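Local coordinates for protein polyketide synthase type I (Bacillus amyloliquefaciens, PDB 5KKU) that contains an N-terminal dehydratase domain that probably removes water from carrier-protein-bound beta-hydroxyacyl intermediates during assembly of the antibiotic polyketide difficidin, at residues T10-I15 and H75-F80; V89-E94 and D107-C112. All blocks are in the same frame, centred on the assembly; numbering follows the deposited sequence.

In the fold
Both contacts are antiparallel strand pairings in the N-terminal hotdog fold of this dehydratase, and their centres lie about 9 Å apart. They follow in series along the chain: contact 1 joins strand 9-15 to strand 73-83, and contact 2 joins strand 86-97 to strand 107-116. Strands 73-83 and 86-97 are consecutive and adjacent, so the four strands run side by side in the order 9-15, 73-83, 86-97, 107-116. A probable hydrogen bond, Y77 N to T92 O (2.8 Å), links the pairs. Both pairs send side chains onto helix 37-49, the central helix that a hotdog sheet wraps around. The side chain of I15 lies about 10 Å from that of H25, the predicted proton acceptor.

Contact 1 of 2, residues T10-I15 and H75-F80; sequences TFLQKI and HLYVTF
The carbonyl oxygen V78 O is approached by two donors of the facing strand: F11 N, in a nearly straight hydrogen bond of 2.6 Å, and the CA-H of T10, a weaker contact. In the antiparallel ladder of this hotdog sheet F11 and V78 form one hydrogen-bonded pair and Q13 and L76 the next, with L76 N bound to Q13 O at 2.8 Å.

Side chains alternate between two faces. F11, Q13, L76 and V78 turn to the face on which helix 37-49 lies, and apart from Q13 they are hydrophobic, as suits a sheet packed on a helix; L45 of that helix touches F11, Q13 and V78. The rings of F11 and F80 meet with their planes 84° apart, F80 CD1 lying at the edge of the F11 ring, 3.6 Å from CD2. Further along, I15 CG1 rests against both methyls of L76.

The other face is more mixed and partly open to solvent. L12 holds CG opposite its backbone N (chi1 174°), which sends CD1 over the neighbouring strand to within 3.8 Å of Y77 CE1. Y77 lies alongside it, while its hydroxyl bonds E94 on the next strand. The K14 methylenes likewise pack beside the H75 imidazole, CE 3.7 Å from NE2, with the ammonium nitrogen farther off. At the far end, in a non-hydrogen-bonded pair, the T10 and T79 CA atoms come within 4.0 Å, and the short, branched side chains share a hydrogen bond of 2.8 Å between T10 OG1 and T79 OG1.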
ATOM      1  N   THR A  10      -0.100  15.572  17.235  1.00 32.89           N
ATOM      2  CA  THR A  10      -0.426  15.704  15.820  1.00 27.98           C
ATOM      3  C   THR A  10       0.794  16.127  15.010  1.00 30.81           C
ATOM      4  O   THR A  10       1.414  17.153  15.293  1.00 28.27           O
ATOM      5  CB  THR A  10      -1.559  16.723  15.595  1.00 29.26           C
ATOM      6  OG1 THR A  10      -2.748  16.275  16.259  1.00 25.99           O
ATOM      7  CG2 THR A  10      -1.843  16.885  14.111  1.00 30.70           C
ATOM      8  N   PHE A  11       1.133  15.332  14.000  1.00 34.64           N
ATOM      9  CA  PHE A  11       2.279  15.622  13.148  1.00 33.50           C
ATOM     10  C   PHE A  11       1.835  16.083  11.763  1.00 27.46           C
ATOM     11  O   PHE A  11       0.846  15.589  11.221  1.00 24.53           O
ATOM     12  CB  PHE A  11       3.183  14.394  13.027  1.00 31.96           C
ATOM     13  CG  PHE A  11       3.863  14.014  14.312  1.00 33.84           C
ATOM     14  CD1 PHE A  11       5.010  14.670  14.724  1.00 33.70           C
ATOM     15  CD2 PHE A  11       3.354  13.001  15.106  1.00 32.79           C
ATOM     16  CE1 PHE A  11       5.639  14.323  15.904  1.00 36.85           C
ATOM     17  CE2 PHE A  11       3.977  12.647  16.289  1.00 35.77           C
ATOM     18  CZ  PHE A  11       5.122  13.310  16.689  1.00 40.96           C
ATOM     19  N   LEU A  12       2.572  17.033  11.196  1.00 31.24           N
ATOM     20  CA  LEU A  12       2.256  17.562   9.876  1.00 26.80           C
ATOM     21  C   LEU A  12       3.065  16.999   8.728  1.00 28.67           C
ATOM     22  O   LEU A  12       4.232  17.122   8.744  1.00 24.70           O
ATOM     23  CB  LEU A  12       2.447  19.056   9.847  1.00 25.06           C
ATOM     24  CG  LEU A  12       2.290  19.717   8.486  1.00 31.38           C
ATOM     25  CD1 LEU A  12       0.863  19.672   8.024  1.00 28.55           C
ATOM     26  CD2 LEU A  12       2.829  21.111   8.441  1.00 29.88           C
ATOM     27  N   GLN A  13       2.413  16.441   7.720  1.00 28.25           N
ATOM     28  CA  GLN A  13       3.103  15.962   6.534  1.00 23.43           C
ATOM     29  C   GLN A  13       2.568  16.632   5.280  1.00 25.12           C
ATOM     30  O   GLN A  13       1.441  16.922   5.205  1.00 25.60           O
ATOM     31  CB  GLN A  13       2.961  14.486   6.416  1.00 23.13           C
ATOM     32  CG  GLN A  13       3.646  13.679   7.486  1.00 26.11           C
ATOM     33  CD  GLN A  13       5.112  13.649   7.312  1.00 25.00           C
ATOM     34  OE1 GLN A  13       5.605  12.966   6.464  1.00 28.23           O
ATOM     35  NE2 GLN A  13       5.792  14.437   8.056  1.00 21.29           N
ATOM     36  N   LYS A  14       3.413  16.841   4.298  1.00 28.62           N
ATOM     37  CA  LYS A  14       3.001  17.508   3.084  1.00 30.13           C
ATOM     38  C   LYS A  14       2.991  16.632   1.854  1.00 28.94           C
ATOM     39  O   LYS A  14       3.960  16.068   1.517  1.00 36.68           O
ATOM     40  CB  LYS A  14       3.902  18.686   2.819  1.00 27.06           C
ATOM     41  CG  LYS A  14       4.092  19.585   3.996  1.00 24.93           C
ATOM     42  CD  LYS A  14       4.665  20.899   3.571  1.00 34.06           C
ATOM     43  CE  LYS A  14       4.602  21.906   4.683  1.00 33.87           C
ATOM     44  NZ  LYS A  14       5.190  21.362   5.923  1.00 41.76           N
ATOM     45  N   ILE A  15       1.877  16.520   1.184  1.00 26.72           N
ATOM     46  CA  ILE A  15       1.798  15.836  -0.088  1.00 22.70           C
ATOM     47  C   ILE A  15       1.511  16.838  -1.200  1.00 27.18           C
ATOM     48  O   ILE A  15       0.418  17.218  -1.415  1.00 26.82           O
ATOM     49  CB  ILE A  15       0.704  14.778  -0.101  1.00 22.69           C
ATOM     50  CG1 ILE A  15       0.927  13.709   0.940  1.00 26.02           C
ATOM     51  CG2 ILE A  15       0.596  14.142  -1.457  1.00 24.73           C
ATOM     52  CD1 ILE A  15       2.278  13.057   0.916  1.00 26.14           C
ATOM     53  N   HIS A  75      -2.080  19.166   2.805  1.00 26.22           N
ATOM     54  CA  HIS A  75      -1.465  18.989   4.092  1.00 25.63           C
ATOM     55  C   HIS A  75      -2.122  17.896   4.831  1.00 28.23           C
ATOM     56  O   HIS A  75      -3.284  17.881   4.960  1.00 29.92           O
ATOM     57  CB  HIS A  75      -1.530  20.259   4.923  1.00 26.84           C
ATOM     58  CG  HIS A  75      -0.511  21.270   4.548  1.00 30.41           C
ATOM     59  ND1 HIS A  75      -0.318  22.412   5.262  1.00 30.23           N
ATOM     60  CD2 HIS A  75       0.354  21.318   3.523  1.00 28.49           C
ATOM     61  CE1 HIS A  75       0.628  23.119   4.702  1.00 27.14           C
ATOM     62  NE2 HIS A  75       1.059  22.473   3.649  1.00 26.99           N
ATOM     63  N   LEU A  76      -1.374  16.970   5.350  1.00 25.98           N
ATOM     64  CA  LEU A  76      -1.910  15.876   6.107  1.00 22.54           C
ATOM     65  C   LEU A  76      -1.631  16.036   7.598  1.00 25.96           C
ATOM     66  O   LEU A  76      -0.627  16.510   7.990  1.00 29.10           O
ATOM     67  CB  LEU A  76      -1.301  14.579   5.593  1.00 25.43           C
ATOM     68  CG  LEU A  76      -1.907  13.945   4.363  1.00 24.91           C
ATOM     69  CD1 LEU A  76      -2.004  14.897   3.200  1.00 16.01           C
ATOM     70  CD2 LEU A  76      -1.193  12.678   3.999  1.00 20.39           C
ATOM     71  N   TYR A  77      -2.552  15.649   8.438  1.00 28.34           N
ATOM     72  CA  TYR A  77      -2.375  15.715   9.877  1.00 27.25           C
ATOM     73  C   TYR A  77      -2.414  14.315  10.501  1.00 26.29           C
ATOM     74  O   TYR A  77      -3.425  13.693  10.529  1.00 28.60           O
ATOM     75  CB  TYR A  77      -3.413  16.634  10.504  1.00 23.78           C
ATOM     76  CG  TYR A  77      -3.469  18.014   9.931  1.00 30.73           C
ATOM     77  CD1 TYR A  77      -2.477  18.903  10.166  1.00 29.87           C
ATOM     78  CD2 TYR A  77      -4.513  18.422   9.144  1.00 29.86           C
ATOM     79  CE1 TYR A  77      -2.516  20.154   9.650  1.00 28.71           C
ATOM     80  CE2 TYR A  77      -4.563  19.682   8.633  1.00 30.83           C
ATOM     81  CZ  TYR A  77      -3.543  20.539   8.896  1.00 31.99           C
ATOM     82  OH  TYR A  77      -3.540  21.781   8.419  1.00 31.29           O
ATOM     83  N   VAL A  78      -1.277  13.840  10.972  1.00 27.42           N
ATOM     84  CA  VAL A  78      -1.184  12.537  11.604  1.00 25.63           C
ATOM     85  C   VAL A  78      -1.254  12.653  13.108  1.00 26.70           C
ATOM     86  O   VAL A  78      -0.390  13.202  13.720  1.00 30.34           O
ATOM     87  CB  VAL A  78       0.069  11.751  11.186  1.00 21.63           C
ATOM     88  CG1 VAL A  78       0.021  10.360  11.713  1.00 24.26           C
ATOM     89  CG2 VAL A  78       0.210  11.670   9.703  1.00 22.93           C
ATOM     90  N   THR A  79      -2.269  12.108  13.710  1.00 26.54           N
ATOM     91  CA  THR A  79      -2.480  12.292  15.127  1.00 30.90           C
ATOM     92  C   THR A  79      -2.346  11.010  15.918  1.00 30.14           C
ATOM     93  O   THR A  79      -3.092  10.103  15.742  1.00 29.81           O
ATOM     94  CB  THR A  79      -3.871  12.892  15.395  1.00 29.73           C
ATOM     95  OG1 THR A  79      -3.932  14.182  14.844  1.00 29.70           O
ATOM     96  CG2 THR A  79      -4.174  12.988  16.860  1.00 27.74           C
ATOM     97  N   PHE A  80      -1.371  10.957  16.794  1.00 29.61           N
ATOM     98  CA  PHE A  80      -1.209   9.829  17.692  1.00 33.09           C
ATOM     99  C   PHE A  80      -1.999  10.036  18.974  1.00 36.20           C
ATOM    100  O   PHE A  80      -1.807  11.004  19.650  1.00 38.09           O
ATOM    101  CB  PHE A  80       0.244   9.614  18.002  1.00 31.67           C
ATOM    102  CG  PHE A  80       1.048   9.124  16.842  1.00 37.31           C
ATOM    103  CD1 PHE A  80       1.480   9.983  15.856  1.00 38.07           C
ATOM    104  CD2 PHE A  80       1.392   7.817  16.741  1.00 34.61           C
ATOM    105  CE1 PHE A  80       2.195   9.523  14.781  1.00 33.05           C
ATOM    106  CE2 PHE A  80       2.117   7.369  15.678  1.00 32.57           C
ATOM    107  CZ  PHE A  80       2.517   8.221  14.698  1.00 30.65           C
TER

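Contact 2 of 2, residues V89-E94 and D107-C112; sequences VEITSE and DENMEC
S93 holds OG between its backbone N and carbonyl carbon (chi1 51°), while N109 sets CG beside its own N (chi1 -58°), and these two rotations bring S93 OG and N109 OD1 together beside a classic beta bulge in the hotdog sheet. The serine hydroxyl probably donates to N109 OD1, but the modelled 2.4 Å is implausibly short, so the detail of this bond is doubtful. The other end of the amide is occupied too, since ND2 binds Q64 O; V66 touches both side chains, and a small hydroxyl and an amide suit this buried polar spot.

In the bulge, N109 and M110 together face I91. The helix-like backbone of N109 (psi -33°) fits the extra residue into the strand, and both amides turn to I91 O: N109 N bonds it at 2.8 Å, M110 N only weakly at 3.4 Å. Beyond the bulge the ladder is regular, with I91 N on M110 O at 2.9 Å and a pair of bonds between V89 and C112. On the opposite side of the bulge the register has moved by one residue, T92 facing E108 and S93 bonding D107.

V89, I91, M110 and C112 are apolar and turn to helix 37-49, touching L38 or L42. On the other face, partly exposed, E90 and E111 lie side by side, pointing the same way, their chains in contact at E90 CG and E111 CB. Their like charges, 4.5 Å apart at the OE1 atoms, are probably eased by lysine: K63 NZ forms a salt bridge with E111 OE1.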
ATOM      1  N   VAL A  89      -4.082   5.903  15.727  1.00 36.01           N
ATOM      2  CA  VAL A  89      -3.575   6.829  14.766  1.00 32.14           C
ATOM      3  C   VAL A  89      -4.599   7.202  13.717  1.00 32.88           C
ATOM      4  O   VAL A  89      -5.239   6.378  13.144  1.00 33.85           O
ATOM      5  CB  VAL A  89      -2.312   6.312  14.094  1.00 34.18           C
ATOM      6  CG1 VAL A  89      -1.828   7.277  13.044  1.00 24.12           C
ATOM      7  CG2 VAL A  89      -1.239   6.079  15.110  1.00 28.37           C
ATOM      8  N   GLU A  90      -4.718   8.476  13.439  1.00 31.29           N
ATOM      9  CA  GLU A  90      -5.598   8.914  12.386  1.00 28.73           C
ATOM     10  C   GLU A  90      -4.945   9.933  11.499  1.00 29.20           C
ATOM     11  O   GLU A  90      -4.276  10.811  11.983  1.00 22.10           O
ATOM     12  CB  GLU A  90      -6.866   9.478  12.960  1.00 27.46           C
ATOM     13  CG  GLU A  90      -7.761   8.434  13.550  1.00 33.58           C
ATOM     14  CD  GLU A  90      -8.946   9.032  14.243  1.00 41.11           C
ATOM     15  OE1 GLU A  90     -10.077   8.760  13.842  1.00 37.89           O
ATOM     16  OE2 GLU A  90      -8.723   9.800  15.185  1.00 45.25           O
ATOM     17  N   ILE A  91      -5.184   9.813  10.221  1.00 29.49           N
ATOM     18  CA  ILE A  91      -4.690  10.755   9.256  1.00 24.93           C
ATOM     19  C   ILE A  91      -5.817  11.518   8.575  1.00 29.68           C
ATOM     20  O   ILE A  91      -6.716  10.972   8.006  1.00 27.33           O
ATOM     21  CB  ILE A  91      -3.838  10.071   8.219  1.00 25.82           C
ATOM     22  CG1 ILE A  91      -2.710   9.320   8.865  1.00 21.64           C
ATOM     23  CG2 ILE A  91      -3.340  11.084   7.221  1.00 26.53           C
ATOM     24  CD1 ILE A  91      -1.854   8.628   7.885  1.00 22.21           C
ATOM     25  N   THR A  92      -5.767  12.818   8.639  1.00 29.01           N
ATOM     26  CA  THR A  92      -6.702  13.614   7.902  1.00 26.92           C
ATOM     27  C   THR A  92      -5.916  14.514   6.985  1.00 26.62           C
ATOM     28  O   THR A  92      -4.748  14.559   7.075  1.00 24.55           O
ATOM     29  CB  THR A  92      -7.590  14.455   8.825  1.00 24.39           C
ATOM     30  OG1 THR A  92      -6.782  15.291   9.618  1.00 27.66           O
ATOM     31  CG2 THR A  92      -8.365  13.609   9.665  1.00 22.29           C
ATOM     32  N   SER A  93      -6.601  15.267   6.154  1.00 27.23           N
ATOM     33  CA  SER A  93      -5.938  16.164   5.242  1.00 27.59           C
ATOM     34  C   SER A  93      -6.743  17.354   4.784  1.00 25.23           C
ATOM     35  O   SER A  93      -7.925  17.380   4.876  1.00 23.18           O
ATOM     36  CB  SER A  93      -5.435  15.407   4.037  1.00 21.42           C
ATOM     37  OG  SER A  93      -6.434  14.650   3.489  1.00 27.12           O
ATOM     38  N   GLU A  94      -6.073  18.321   4.214  1.00 22.36           N
ATOM     39  CA  GLU A  94      -6.671  19.568   3.864  1.00 22.66           C
ATOM     40  C   GLU A  94      -6.009  20.169   2.679  1.00 23.54           C
ATOM     41  O   GLU A  94      -4.886  19.921   2.482  1.00 21.58           O
ATOM     42  CB  GLU A  94      -6.481  20.489   5.046  1.00 33.07           C
ATOM     43  CG  GLU A  94      -7.116  21.830   4.997  1.00 28.52           C
ATOM     44  CD  GLU A  94      -6.427  22.819   5.893  1.00 27.64           C
ATOM     45  OE1 GLU A  94      -5.854  22.436   6.889  1.00 29.38           O
ATOM     46  OE2 GLU A  94      -6.494  23.997   5.599  1.00 31.92           O
ATOM     47  N   ASP A 107     -10.651  15.941   5.319  1.00 24.90           N
ATOM     48  CA  ASP A 107     -11.025  14.607   4.964  1.00 28.98           C
ATOM     49  C   ASP A 107     -10.362  13.598   5.848  1.00 25.59           C
ATOM     50  O   ASP A 107      -9.244  13.744   6.199  1.00 31.13           O
ATOM     51  CB  ASP A 107     -10.675  14.310   3.519  1.00 23.83           C
ATOM     52  CG  ASP A 107     -11.576  14.985   2.561  1.00 30.87           C
ATOM     53  OD1 ASP A 107     -12.785  14.958   2.713  1.00 33.90           O
ATOM     54  OD2 ASP A 107     -11.065  15.549   1.627  1.00 31.56           O
ATOM     55  N   GLU A 108     -11.065  12.563   6.209  1.00 27.05           N
ATOM     56  CA  GLU A 108     -10.411  11.488   6.905  1.00 24.72           C
ATOM     57  C   GLU A 108      -9.835  10.513   5.895  1.00 28.47           C
ATOM     58  O   GLU A 108     -10.491  10.086   4.985  1.00 25.71           O
ATOM     59  CB  GLU A 108     -11.348  10.822   7.850  1.00 22.72           C
ATOM     60  CG  GLU A 108     -12.011  11.775   8.781  1.00 33.10           C
ATOM     61  CD  GLU A 108     -12.837  11.114   9.831  1.00 34.90           C
ATOM     62  OE1 GLU A 108     -13.321  10.012   9.642  1.00 35.82           O
ATOM     63  OE2 GLU A 108     -13.006  11.728  10.867  1.00 41.64           O
ATOM     64  N   ASN A 109      -8.576  10.201   6.052  1.00 26.21           N
ATOM     65  CA  ASN A 109      -7.874   9.388   5.099  1.00 23.02           C
ATOM     66  C   ASN A 109      -7.578   7.993   5.560  1.00 22.77           C
ATOM     67  O   ASN A 109      -7.638   7.099   4.815  1.00 25.63           O
ATOM     68  CB  ASN A 109      -6.630  10.104   4.601  1.00 21.60           C
ATOM     69  CG  ASN A 109      -6.940  11.438   3.968  1.00 24.50           C
ATOM     70  OD1 ASN A 109      -6.495  12.453   4.411  1.00 19.08           O
ATOM     71  ND2 ASN A 109      -7.720  11.414   2.955  1.00 21.99           N
ATOM     72  N   MET A 110      -7.343   7.836   6.839  1.00 25.28           N
ATOM     73  CA  MET A 110      -6.979   6.570   7.387  1.00 27.43           C
ATOM     74  C   MET A 110      -6.943   6.500   8.899  1.00 28.13           C
ATOM     75  O   MET A 110      -6.649   7.461   9.549  1.00 25.16           O
ATOM     76  CB  MET A 110      -5.651   6.164   6.829  1.00 27.53           C
ATOM     77  CG  MET A 110      -5.229   4.794   7.207  1.00 31.10           C
ATOM     78  SD  MET A 110      -3.487   4.609   7.125  1.00 46.47           S
ATOM     79  CE  MET A 110      -3.091   4.494   8.853  1.00 33.73           C
ATOM     80  N   GLU A 111      -7.240   5.329   9.435  1.00 28.55           N
ATOM     81  CA  GLU A 111      -7.105   5.032  10.839  1.00 31.35           C
ATOM     82  C   GLU A 111      -6.512   3.674  11.097  1.00 28.38           C
ATOM     83  O   GLU A 111      -6.650   2.812  10.340  1.00 28.80           O
ATOM     84  CB  GLU A 111      -8.425   5.168  11.557  1.00 29.75           C
ATOM     85  CG  GLU A 111      -9.385   4.040  11.326  1.00 36.20           C
ATOM     86  CD  GLU A 111     -10.587   4.102  12.221  1.00 41.63           C
ATOM     87  OE1 GLU A 111     -11.447   4.935  11.965  1.00 38.83           O
ATOM     88  OE2 GLU A 111     -10.667   3.302  13.153  1.00 40.11           O
ATOM     89  N   CYS A 112      -5.779   3.520  12.161  1.00 28.10           N
ATOM     90  CA  CYS A 112      -5.287   2.220  12.559  1.00 29.44           C
ATOM     91  C   CYS A 112      -4.918   2.195  14.034  1.00 28.16           C
ATOM     92  O   CYS A 112      -4.986   3.187  14.680  1.00 30.36           O
ATOM     93  CB  CYS A 112      -4.094   1.804  11.718  1.00 22.21           C
ATOM     94  SG  CYS A 112      -2.619   2.777  11.918  1.00 31.22           S
TER